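AimR transcriptional regulator (PDB 5ZVV) activates transcription of the phage aimX locus as a dimer and, on binding the arbitrium peptide, becomes an inactive monomer, which switches infection from lysis to lysogeny. Local coordinates at residues E187-A198 with A210-S221. Sequence-based numbering, arbitrary orientation.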
loop_
_atom_site.group_PDB
_atom_site.type_symbol
_atom_site.label_atom_id
_atom_site.label_comp_id
_atom_site.label_asym_id
_atom_site.label_seq_id
_atom_site.Cartn_x
_atom_site.Cartn_y
_atom_site.Cartn_z
ATOM N N GLU A 187 -17.150 13.512 -17.933
ATOM C CA GLU A 187 -17.357 14.485 -16.863
ATOM C C GLU A 187 -17.715 13.796 -15.549
ATOM O O GLU A 187 -17.262 14.215 -14.474
ATOM C CB GLU A 187 -18.445 15.483 -17.264
ATOM C CG GLU A 187 -18.094 16.304 -18.493
ATOM C CD GLU A 187 -16.800 17.071 -18.320
ATOM O OE1 GLU A 187 -16.712 17.888 -17.378
ATOM O OE2 GLU A 187 -15.866 16.846 -19.117
ATOM N N SER A 188 -18.527 12.736 -15.617
ATOM C CA SER A 188 -18.854 11.975 -14.413
ATOM C C SER A 188 -17.597 11.386 -13.782
ATOM O O SER A 188 -17.359 11.529 -12.572
ATOM C CB SER A 188 -19.860 10.873 -14.758
ATOM O OG SER A 188 -20.424 10.300 -13.590
ATOM N N PHE A 189 -16.767 10.730 -14.598
ATOM C CA PHE A 189 -15.517 10.168 -14.096
ATOM C C PHE A 189 -14.615 11.258 -13.534
ATOM O O PHE A 189 -13.942 11.054 -12.514
ATOM C CB PHE A 189 -14.807 9.398 -15.209
ATOM C CG PHE A 189 -15.497 8.117 -15.596
ATOM C CD1 PHE A 189 -16.587 7.652 -14.874
ATOM C CD2 PHE A 189 -15.046 7.371 -16.674
ATOM C CE1 PHE A 189 -17.221 6.473 -15.222
ATOM C CE2 PHE A 189 -15.675 6.184 -17.026
ATOM C CZ PHE A 189 -16.764 5.737 -16.300
ATOM N N LYS A 190 -14.593 12.424 -14.185
ATOM C CA LYS A 190 -13.809 13.545 -13.678
ATOM C C LYS A 190 -14.249 13.925 -12.272
ATOM O O LYS A 190 -13.417 14.117 -11.380
ATOM C CB LYS A 190 -13.923 14.747 -14.619
ATOM C CG LYS A 190 -13.002 14.705 -15.834
ATOM C CD LYS A 190 -13.177 15.961 -16.679
ATOM C CE LYS A 190 -12.329 15.924 -17.940
ATOM N NZ LYS A 190 -12.632 17.080 -18.831
ATOM N N SER A 191 -15.559 14.037 -12.053
ATOM C CA SER A 191 -16.040 14.370 -10.715
ATOM C C SER A 191 -15.645 13.298 -9.702
ATOM O O SER A 191 -15.200 13.618 -8.590
ATOM C CB SER A 191 -17.555 14.572 -10.739
ATOM O OG SER A 191 -18.221 13.382 -11.123
ATOM N N ARG A 192 -15.783 12.020 -10.077
ATOM C CA ARG A 192 -15.364 10.930 -9.195
ATOM C C ARG A 192 -13.910 11.091 -8.762
ATOM O O ARG A 192 -13.600 11.166 -7.563
ATOM C CB ARG A 192 -15.555 9.582 -9.893
ATOM C CG ARG A 192 -16.988 9.101 -10.061
ATOM C CD ARG A 192 -16.972 7.756 -10.774
ATOM N NE ARG A 192 -18.295 7.185 -11.003
ATOM C CZ ARG A 192 -18.904 6.349 -10.167
ATOM N NH1 ARG A 192 -18.319 5.998 -9.031
ATOM N NH2 ARG A 192 -20.102 5.870 -10.468
ATOM N N VAL A 193 -12.998 11.139 -9.738
ATOM C CA VAL A 193 -11.575 11.242 -9.429
ATOM C C VAL A 193 -11.283 12.514 -8.645
ATOM O O VAL A 193 -10.418 12.523 -7.760
ATOM C CB VAL A 193 -10.749 11.165 -10.728
ATOM C CG1 VAL A 193 -9.263 11.320 -10.428
ATOM C CG2 VAL A 193 -11.021 9.848 -11.440
ATOM N N SER A 194 -12.005 13.598 -8.936
ATOM C CA SER A 194 -11.816 14.839 -8.191
ATOM C C SER A 194 -12.110 14.636 -6.713
ATOM O O SER A 194 -11.349 15.087 -5.851
ATOM C CB SER A 194 -12.700 15.944 -8.767
ATOM O OG SER A 194 -12.066 16.595 -9.853
HETATM N N MSE A 195 -13.210 13.958 -6.398
HETATM C CA MSE A 195 -13.526 13.737 -4.992
HETATM C C MSE A 195 -12.507 12.822 -4.318
HETATM O O MSE A 195 -12.058 13.095 -3.191
HETATM C CB MSE A 195 -14.936 13.168 -4.838
HETATM C CG MSE A 195 -16.002 14.245 -4.918
HETATM SE SE MSE A 195 -15.396 15.887 -4.030
HETATM C CE MSE A 195 -15.239 15.204 -2.201
ATOM N N LEU A 196 -12.134 11.745 -5.013
ATOM C CA LEU A 196 -11.158 10.816 -4.450
ATOM C C LEU A 196 -9.844 11.523 -4.130
ATOM O O LEU A 196 -9.304 11.391 -3.022
ATOM C CB LEU A 196 -10.939 9.646 -5.411
ATOM C CG LEU A 196 -12.119 8.668 -5.429
ATOM C CD1 LEU A 196 -11.989 7.641 -6.541
ATOM C CD2 LEU A 196 -12.245 7.978 -4.077
ATOM N N GLU A 197 -9.323 12.299 -5.085
ATOM C CA GLU A 197 -8.083 13.026 -4.842
ATOM C C GLU A 197 -8.261 14.118 -3.797
ATOM O O GLU A 197 -7.306 14.453 -3.091
ATOM C CB GLU A 197 -7.560 13.617 -6.148
ATOM C CG GLU A 197 -7.054 12.569 -7.117
ATOM C CD GLU A 197 -6.648 13.157 -8.447
ATOM O OE1 GLU A 197 -7.195 14.217 -8.822
ATOM O OE2 GLU A 197 -5.778 12.560 -9.115
ATOM N N ALA A 198 -9.466 14.684 -3.682
ATOM C CA ALA A 198 -9.715 15.665 -2.633
ATOM C C ALA A 198 -9.549 15.042 -1.253
ATOM O O ALA A 198 -8.909 15.628 -0.368
ATOM C CB ALA A 198 -11.114 16.265 -2.786
ATOM N N ALA A 210 -6.779 19.914 -1.487
ATOM C CA ALA A 210 -8.097 19.343 -1.231
ATOM C C ALA A 210 -9.203 20.310 -1.634
ATOM O O ALA A 210 -10.196 19.907 -2.254
ATOM C CB ALA A 210 -8.227 18.966 0.243
ATOM N N ARG A 211 -9.048 21.592 -1.295
ATOM C CA ARG A 211 -10.029 22.589 -1.709
ATOM C C ARG A 211 -10.083 22.710 -3.227
ATOM O O ARG A 211 -11.163 22.881 -3.803
ATOM C CB ARG A 211 -9.704 23.941 -1.074
ATOM C CG ARG A 211 -9.778 23.941 0.445
ATOM C CD ARG A 211 -9.258 25.246 1.030
ATOM N NE ARG A 211 -9.031 25.128 2.468
ATOM C CZ ARG A 211 -8.339 26.000 3.192
ATOM N NH1 ARG A 211 -7.799 27.065 2.614
ATOM N NH2 ARG A 211 -8.183 25.806 4.494
ATOM N N GLN A 212 -8.927 22.629 -3.891
ATOM C CA GLN A 212 -8.897 22.685 -5.350
ATOM C C GLN A 212 -9.719 21.557 -5.956
ATOM O O GLN A 212 -10.579 21.788 -6.817
ATOM C CB GLN A 212 -7.456 22.611 -5.852
ATOM C CG GLN A 212 -6.660 23.892 -5.720
ATOM C CD GLN A 212 -5.225 23.725 -6.193
ATOM O OE1 GLN A 212 -4.611 22.675 -5.991
ATOM N NE2 GLN A 212 -4.687 24.757 -6.835
ATOM N N HIS A 213 -9.463 20.321 -5.514
ATOM C CA HIS A 213 -10.193 19.182 -6.063
ATOM C C HIS A 213 -11.680 19.267 -5.738
ATOM O O HIS A 213 -12.525 18.949 -6.585
ATOM C CB HIS A 213 -9.596 17.874 -5.541
ATOM C CG HIS A 213 -8.202 17.610 -6.020
ATOM N ND1 HIS A 213 -7.895 17.431 -7.353
ATOM C CD2 HIS A 213 -7.035 17.486 -5.346
ATOM C CE1 HIS A 213 -6.597 17.212 -7.478
ATOM N NE2 HIS A 213 -6.053 17.241 -6.275
ATOM N N SER A 214 -12.021 19.694 -4.518
ATOM C CA SER A 214 -13.429 19.792 -4.135
ATOM C C SER A 214 -14.155 20.824 -4.990
ATOM O O SER A 214 -15.240 20.559 -5.525
ATOM C CB SER A 214 -13.553 20.150 -2.651
ATOM O OG SER A 214 -12.950 19.174 -1.818
ATOM N N ASN A 215 -13.558 22.009 -5.134
ATOM C CA ASN A 215 -14.167 23.056 -5.943
ATOM C C ASN A 215 -14.299 22.622 -7.394
ATOM O O ASN A 215 -15.301 22.924 -8.049
ATOM C CB ASN A 215 -13.349 24.342 -5.836
ATOM C CG ASN A 215 -13.652 25.122 -4.575
ATOM O OD1 ASN A 215 -14.811 25.254 -4.176
ATOM N ND2 ASN A 215 -12.613 25.645 -3.939
ATOM N N ARG A 216 -13.302 21.905 -7.915
ATOM C CA ARG A 216 -13.405 21.432 -9.291
ATOM C C ARG A 216 -14.535 20.418 -9.439
ATOM O O ARG A 216 -15.274 20.439 -10.435
ATOM C CB ARG A 216 -12.073 20.841 -9.748
ATOM C CG ARG A 216 -12.011 20.652 -11.244
ATOM C CD ARG A 216 -10.606 20.460 -11.771
ATOM N NE ARG A 216 -10.645 20.282 -13.219
ATOM C CZ ARG A 216 -10.689 19.100 -13.827
ATOM N NH1 ARG A 216 -10.741 19.035 -15.148
ATOM N NH2 ARG A 216 -10.671 17.982 -13.115
ATOM N N ALA A 217 -14.693 19.532 -8.451
ATOM C CA ALA A 217 -15.815 18.600 -8.468
ATOM C C ALA A 217 -17.143 19.343 -8.477
ATOM O O ALA A 217 -18.052 18.992 -9.237
ATOM C CB ALA A 217 -15.735 17.655 -7.269
ATOM N N ILE A 218 -17.271 20.382 -7.645
ATOM C CA ILE A 218 -18.498 21.177 -7.624
ATOM C C ILE A 218 -18.725 21.849 -8.973
ATOM O O ILE A 218 -19.863 21.967 -9.444
ATOM C CB ILE A 218 -18.447 22.210 -6.482
ATOM C CG1 ILE A 218 -18.545 21.516 -5.124
ATOM C CG2 ILE A 218 -19.556 23.244 -6.634
ATOM C CD1 ILE A 218 -18.100 22.384 -3.964
ATOM N N GLU A 219 -17.645 22.295 -9.621
ATOM C CA GLU A 219 -17.782 23.016 -10.881
ATOM C C GLU A 219 -18.165 22.089 -12.026
ATOM O O GLU A 219 -18.826 22.523 -12.975
ATOM C CB GLU A 219 -16.482 23.757 -11.203
ATOM C CG GLU A 219 -16.186 24.922 -10.262
ATOM C CD GLU A 219 -14.716 25.320 -10.248
ATOM O OE1 GLU A 219 -13.942 24.808 -11.087
ATOM O OE2 GLU A 219 -14.332 26.143 -9.388
ATOM N N ASN A 220 -17.771 20.818 -11.960
ATOM C CA ASN A 220 -18.038 19.873 -13.036
ATOM C C ASN A 220 -19.259 18.995 -12.799
ATOM O O ASN A 220 -19.610 18.206 -13.682
ATOM C CB ASN A 220 -16.809 18.993 -13.276
ATOM C CG ASN A 220 -15.658 19.757 -13.898
ATOM O OD1 ASN A 220 -15.855 20.790 -14.536
ATOM N ND2 ASN A 220 -14.444 19.249 -13.717
ATOM N N SER A 221 -19.909 19.092 -11.641
ATOM C CA SER A 221 -20.957 18.138 -11.303
ATOM C C SER A 221 -22.128 18.826 -10.622
ATOM O O SER A 221 -21.945 19.746 -9.820
ATOM C CB SER A 221 -20.420 17.028 -10.390
ATOM O OG SER A 221 -21.437 16.090 -10.080
HETATM O O HOH W 1 -19.153 18.986 -16.469
HETATM O O HOH W 2 -10.705 15.194 -12.401
HETATM O O HOH W 3 -20.977 14.195 -11.917
HETATM O O HOH W 4 -9.501 17.320 -9.458
#
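With CG beside the backbone N (chi1 -66°), the His213 ring is swung to face Glu197 CB. Glu197 CB lies over one face of the His213 ring, 3.8 Å from its centroid and almost on the ring normal. This is a CH-pi contact. The Glu197 chain, extended beyond CG, puts OE1 3.3 Å from His213 CE1. The two helices, 184-203 and 207-220, form an antiparallel alpha-hairpin, consistent with the TPR clan of the family. Their axes here approach to 7.9 Å, with 157° between their directions. No direct hydrogen bond joins the two segments. Small residues let the backbones come close: the CA atoms of Ala198 and Ala210 are 4.3 Å apart, and Ala217 CB packs against Ser194 CB. Ala198 CB also touches His213 CB at 3.5 Å. The Met195 chain starts away from helix 207-220. Its bend at chi2 (-38°) brings its selenium (selenomethionine) 3.7 Å from Ala217 CB. Met195 and Ser214 also touch Thr233, so helix 224-237 continues the packing. Helix 77-88 touches Ser188 and Arg192, and Arg192 forms a salt bridge with Glu84.

Waters supply the polar links. One joins Glu187 OE1 to Asn220 O, donating to both. Another donates to Lys190 O and accepts a weak bond from Arg216 NH2. Near the end of helix 207-220, a third water links Ser191 OG to Ser221 OG, which also bonds to Val223 N. A fourth water sits in the plane of the His213 ring, at its edge, 2.7 Å from both His213 ND1 and Ser194 OG.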